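Long-range contact in Acarbose/maltose binding protein GacH (Streptomyces glaucescens, PDB 3K01), which binds acarbose and an acarbose homolog, and probably maltose, as the extracellular solute receptor of an ABC transporter: residues A[216-226]-A[386-397]. Numbering follows the deposited sequence.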
loop_
_atom_site.group_PDB
_atom_site.type_symbol
_atom_site.label_atom_id
_atom_site.label_comp_id
_atom_site.label_asym_id
_atom_site.label_seq_id
_atom_site.Cartn_x
_atom_site.Cartn_y
_atom_site.Cartn_z
ATOM N N GLU A 216 -17.245 14.534 10.860
ATOM C CA GLU A 216 -16.484 14.925 12.031
ATOM C C GLU A 216 -15.214 14.115 12.228
ATOM O O GLU A 216 -14.231 14.643 12.764
ATOM C CB GLU A 216 -17.343 14.964 13.287
ATOM C CG GLU A 216 -18.110 16.319 13.397
ATOM C CD GLU A 216 -17.202 17.593 13.382
ATOM O OE1 GLU A 216 -16.083 17.580 13.946
ATOM O OE2 GLU A 216 -17.627 18.629 12.814
ATOM N N ALA A 217 -15.210 12.857 11.800
ATOM C CA ALA A 217 -13.983 12.058 11.879
ATOM C C ALA A 217 -12.852 12.682 11.079
ATOM O O ALA A 217 -11.706 12.658 11.500
ATOM C CB ALA A 217 -14.236 10.646 11.409
ATOM N N GLY A 218 -13.158 13.251 9.918
ATOM C CA GLY A 218 -12.138 13.910 9.115
ATOM C C GLY A 218 -11.606 15.170 9.776
ATOM O O GLY A 218 -10.387 15.445 9.784
ATOM N N VAL A 219 -12.509 15.951 10.373
ATOM C CA VAL A 219 -12.068 17.132 11.113
ATOM C C VAL A 219 -11.144 16.707 12.248
ATOM O O VAL A 219 -10.065 17.270 12.427
ATOM C CB VAL A 219 -13.283 17.880 11.693
ATOM C CG1 VAL A 219 -12.816 19.031 12.603
ATOM C CG2 VAL A 219 -14.195 18.389 10.581
ATOM N N ARG A 220 -11.563 15.692 13.000
ATOM C CA ARG A 220 -10.741 15.201 14.114
ATOM C C ARG A 220 -9.384 14.729 13.631
ATOM O O ARG A 220 -8.397 14.911 14.335
ATOM C CB ARG A 220 -11.408 14.060 14.878
ATOM C CG ARG A 220 -12.593 14.502 15.742
ATOM C CD ARG A 220 -12.967 13.411 16.719
ATOM N NE ARG A 220 -13.250 12.110 16.084
ATOM C CZ ARG A 220 -14.448 11.725 15.653
ATOM N NH1 ARG A 220 -14.616 10.532 15.094
ATOM N NH2 ARG A 220 -15.497 12.541 15.798
ATOM N N ALA A 221 -9.312 14.100 12.463
ATOM C CA ALA A 221 -8.021 13.619 11.967
ATOM C C ALA A 221 -7.055 14.773 11.695
ATOM O O ALA A 221 -5.860 14.688 12.053
ATOM C CB ALA A 221 -8.224 12.785 10.738
ATOM N N TYR A 222 -7.535 15.841 11.048
ATOM C CA TYR A 222 -6.681 17.005 10.893
ATOM C C TYR A 222 -6.283 17.607 12.247
ATOM O O TYR A 222 -5.150 18.093 12.408
ATOM C CB TYR A 222 -7.340 18.045 9.987
ATOM C CG TYR A 222 -7.338 17.708 8.510
ATOM C CD1 TYR A 222 -6.151 17.676 7.783
ATOM C CD2 TYR A 222 -8.539 17.448 7.831
ATOM C CE1 TYR A 222 -6.156 17.416 6.416
ATOM C CE2 TYR A 222 -8.542 17.185 6.463
ATOM C CZ TYR A 222 -7.346 17.152 5.774
ATOM O OH TYR A 222 -7.293 16.917 4.415
ATOM N N ARG A 223 -7.203 17.596 13.214
ATOM C CA ARG A 223 -6.872 18.094 14.552
ATOM C C ARG A 223 -5.797 17.247 15.218
ATOM O O ARG A 223 -4.913 17.781 15.875
ATOM C CB ARG A 223 -8.125 18.143 15.418
ATOM C CG ARG A 223 -7.937 18.892 16.731
ATOM C CD ARG A 223 -9.239 19.050 17.487
ATOM N NE ARG A 223 -10.169 19.895 16.749
ATOM C CZ ARG A 223 -11.366 19.513 16.307
ATOM N NH1 ARG A 223 -11.819 18.276 16.523
ATOM N NH2 ARG A 223 -12.118 20.389 15.662
ATOM N N VAL A 224 -5.874 15.930 15.069
ATOM C CA VAL A 224 -4.888 15.032 15.702
ATOM C C VAL A 224 -3.482 15.324 15.220
ATOM O O VAL A 224 -2.541 15.391 16.031
ATOM C CB VAL A 224 -5.253 13.548 15.408
ATOM C CG1 VAL A 224 -4.060 12.588 15.674
ATOM C CG2 VAL A 224 -6.462 13.123 16.209
ATOM N N ILE A 225 -3.298 15.516 13.922
ATOM C CA ILE A 225 -1.937 15.704 13.441
ATOM C C ILE A 225 -1.358 17.021 13.954
ATOM O O ILE A 225 -0.186 17.091 14.326
ATOM C CB ILE A 225 -1.806 15.566 11.892
ATOM C CG1 ILE A 225 -2.522 16.704 11.123
ATOM C CG2 ILE A 225 -2.251 14.174 11.439
ATOM C CD1 ILE A 225 -2.259 16.653 9.624
ATOM N N LYS A 226 -2.184 18.065 13.991
ATOM C CA LYS A 226 -1.687 19.342 14.512
ATOM C C LYS A 226 -1.406 19.270 16.013
ATOM O O LYS A 226 -0.416 19.840 16.483
ATOM C CB LYS A 226 -2.717 20.433 14.216
ATOM C CG LYS A 226 -2.243 21.879 14.524
ATOM C CD LYS A 226 -0.919 22.208 13.876
ATOM C CE LYS A 226 -0.642 23.709 13.891
ATOM N NZ LYS A 226 0.778 24.034 13.515
ATOM N N VAL A 386 -2.759 22.760 7.389
ATOM C CA VAL A 386 -3.047 22.579 8.806
ATOM C C VAL A 386 -1.724 22.602 9.585
ATOM O O VAL A 386 -1.606 23.289 10.608
ATOM C CB VAL A 386 -3.796 21.251 9.055
ATOM C CG1 VAL A 386 -3.776 20.848 10.537
ATOM C CG2 VAL A 386 -5.226 21.371 8.541
ATOM N N LEU A 387 -0.727 21.845 9.128
ATOM C CA LEU A 387 0.526 21.723 9.887
ATOM C C LEU A 387 1.278 23.042 9.956
ATOM O O LEU A 387 1.918 23.319 10.974
ATOM C CB LEU A 387 1.397 20.603 9.329
ATOM C CG LEU A 387 0.846 19.204 9.595
ATOM C CD1 LEU A 387 1.661 18.189 8.777
ATOM C CD2 LEU A 387 0.857 18.852 11.084
ATOM N N SER A 388 1.189 23.876 8.928
ATOM C CA SER A 388 1.843 25.188 8.981
ATOM C C SER A 388 1.062 26.213 9.795
ATOM O O SER A 388 1.571 27.319 10.037
ATOM C CB SER A 388 2.033 25.726 7.578
ATOM O OG SER A 388 0.749 26.036 7.025
ATOM N N GLY A 389 -0.181 25.900 10.168
ATOM C CA GLY A 389 -0.984 26.804 11.016
ATOM C C GLY A 389 -1.909 27.713 10.243
ATOM O O GLY A 389 -2.666 28.484 10.851
ATOM N N GLU A 390 -1.885 27.626 8.923
ATOM C CA GLU A 390 -2.688 28.502 8.074
ATOM C C GLU A 390 -4.172 28.184 8.126
ATOM O O GLU A 390 -5.002 29.080 8.073
ATOM C CB GLU A 390 -2.205 28.374 6.638
ATOM C CG GLU A 390 -0.750 28.777 6.502
ATOM C CD GLU A 390 -0.137 28.271 5.235
ATOM O OE1 GLU A 390 -0.897 27.693 4.423
ATOM O OE2 GLU A 390 1.105 28.442 5.072
ATOM N N THR A 391 -4.497 26.903 8.254
ATOM C CA THR A 391 -5.871 26.437 8.068
ATOM C C THR A 391 -6.274 25.592 9.263
ATOM O O THR A 391 -5.527 24.692 9.681
ATOM C CB THR A 391 -5.949 25.610 6.781
ATOM O OG1 THR A 391 -5.523 26.439 5.703
ATOM C CG2 THR A 391 -7.350 25.068 6.532
ATOM N N SER A 392 -7.467 25.841 9.806
ATOM C CA SER A 392 -7.988 25.039 10.903
ATOM C C SER A 392 -8.434 23.665 10.405
ATOM O O SER A 392 -8.784 23.508 9.238
ATOM C CB SER A 392 -9.178 25.754 11.545
ATOM O OG SER A 392 -10.283 25.804 10.643
ATOM N N PRO A 393 -8.461 22.679 11.292
ATOM C CA PRO A 393 -9.013 21.371 10.945
ATOM C C PRO A 393 -10.382 21.409 10.267
ATOM O O PRO A 393 -10.600 20.669 9.305
ATOM C CB PRO A 393 -9.067 20.653 12.300
ATOM C CG PRO A 393 -7.868 21.196 12.998
ATOM C CD PRO A 393 -7.862 22.665 12.642
ATOM N N ASP A 394 -11.302 22.237 10.730
ATOM C CA ASP A 394 -12.630 22.211 10.130
ATOM C C ASP A 394 -12.567 22.738 8.702
ATOM O O ASP A 394 -13.197 22.164 7.812
ATOM C CB ASP A 394 -13.605 23.051 10.945
ATOM C CG ASP A 394 -15.003 22.967 10.390
ATOM O OD1 ASP A 394 -15.664 21.968 10.686
ATOM O OD2 ASP A 394 -15.406 23.869 9.640
ATOM N N GLU A 395 -11.856 23.833 8.468
ATOM C CA GLU A 395 -11.765 24.375 7.117
ATOM C C GLU A 395 -10.996 23.402 6.225
ATOM O O GLU A 395 -11.337 23.237 5.050
ATOM C CB GLU A 395 -11.098 25.755 7.089
ATOM C CG GLU A 395 -11.146 26.407 5.705
ATOM C CD GLU A 395 -10.525 27.773 5.627
ATOM O OE1 GLU A 395 -9.698 28.112 6.496
ATOM O OE2 GLU A 395 -10.867 28.524 4.678
ATOM N N ALA A 396 -9.955 22.758 6.761
ATOM C CA ALA A 396 -9.208 21.761 5.985
ATOM C C ALA A 396 -10.122 20.630 5.536
ATOM O O ALA A 396 -10.073 20.208 4.382
ATOM C CB ALA A 396 -8.062 21.190 6.804
ATOM N N ALA A 397 -10.929 20.111 6.443
ATOM C CA ALA A 397 -11.849 19.035 6.104
ATOM C C ALA A 397 -12.879 19.486 5.077
ATOM O O ALA A 397 -13.124 18.778 4.080
ATOM C CB ALA A 397 -12.520 18.521 7.362
HETATM O O HOH W 1 -16.105 21.076 13.135
#
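Tyr222, on helix 216-226, is a knob that fits into a hole made by Val386, Pro393, Ala396 and Ala397, where two successive helices joined by a short loop near the end of the chain pack on helix 216-226; the case illustrates how one aromatic can join both helices. Ala396 CB stands almost on the ring normal, 3.8 Å from the centroid of the Tyr222 ring, a CH-pi contact, while Val386 CG2 approaches Tyr222 CD1 obliquely at 3.9 Å. With CG anti to the carbonyl carbon (chi1 -75°), the ring reaches between the two helices, and its OH is hydrogen-bonded to Thr400. One turn back, Val219 CG2 meets Ala397 CB at 3.6 Å; Pro393 lays its ring on the helix backbone, CB 3.5 Å from Val219 O and CG beside Arg223 CA. At the other end Lys226, bent at chi2 (52°), runs past Val386 O to donate from NZ to Leu387 O (2.9 Å), coming from above the carbonyl plane. This carbonyl belongs to the last helical turn before Gly389, whose positive phi closes a Schellman motif, so the ammonium probably stabilises the negative end of the helix dipole. Ser392 then N-caps the next helix through a weak bond from Glu395 N. Near the start of helix 216-226, a water donates to both Glu216 OE2 and Asp394 OD1, bridging two carboxylates that would otherwise probably repel each other. The axes of 216-226 and 393-397 approach to 8.0 Å, with 126° between their directions; helix 376-387 meets helix 216-230 also through Tyr222 on Gln382 and Ile225 on Met383, Phe192 stacks on Tyr222, and Tyr195 of helix 193-198 touches Ile225.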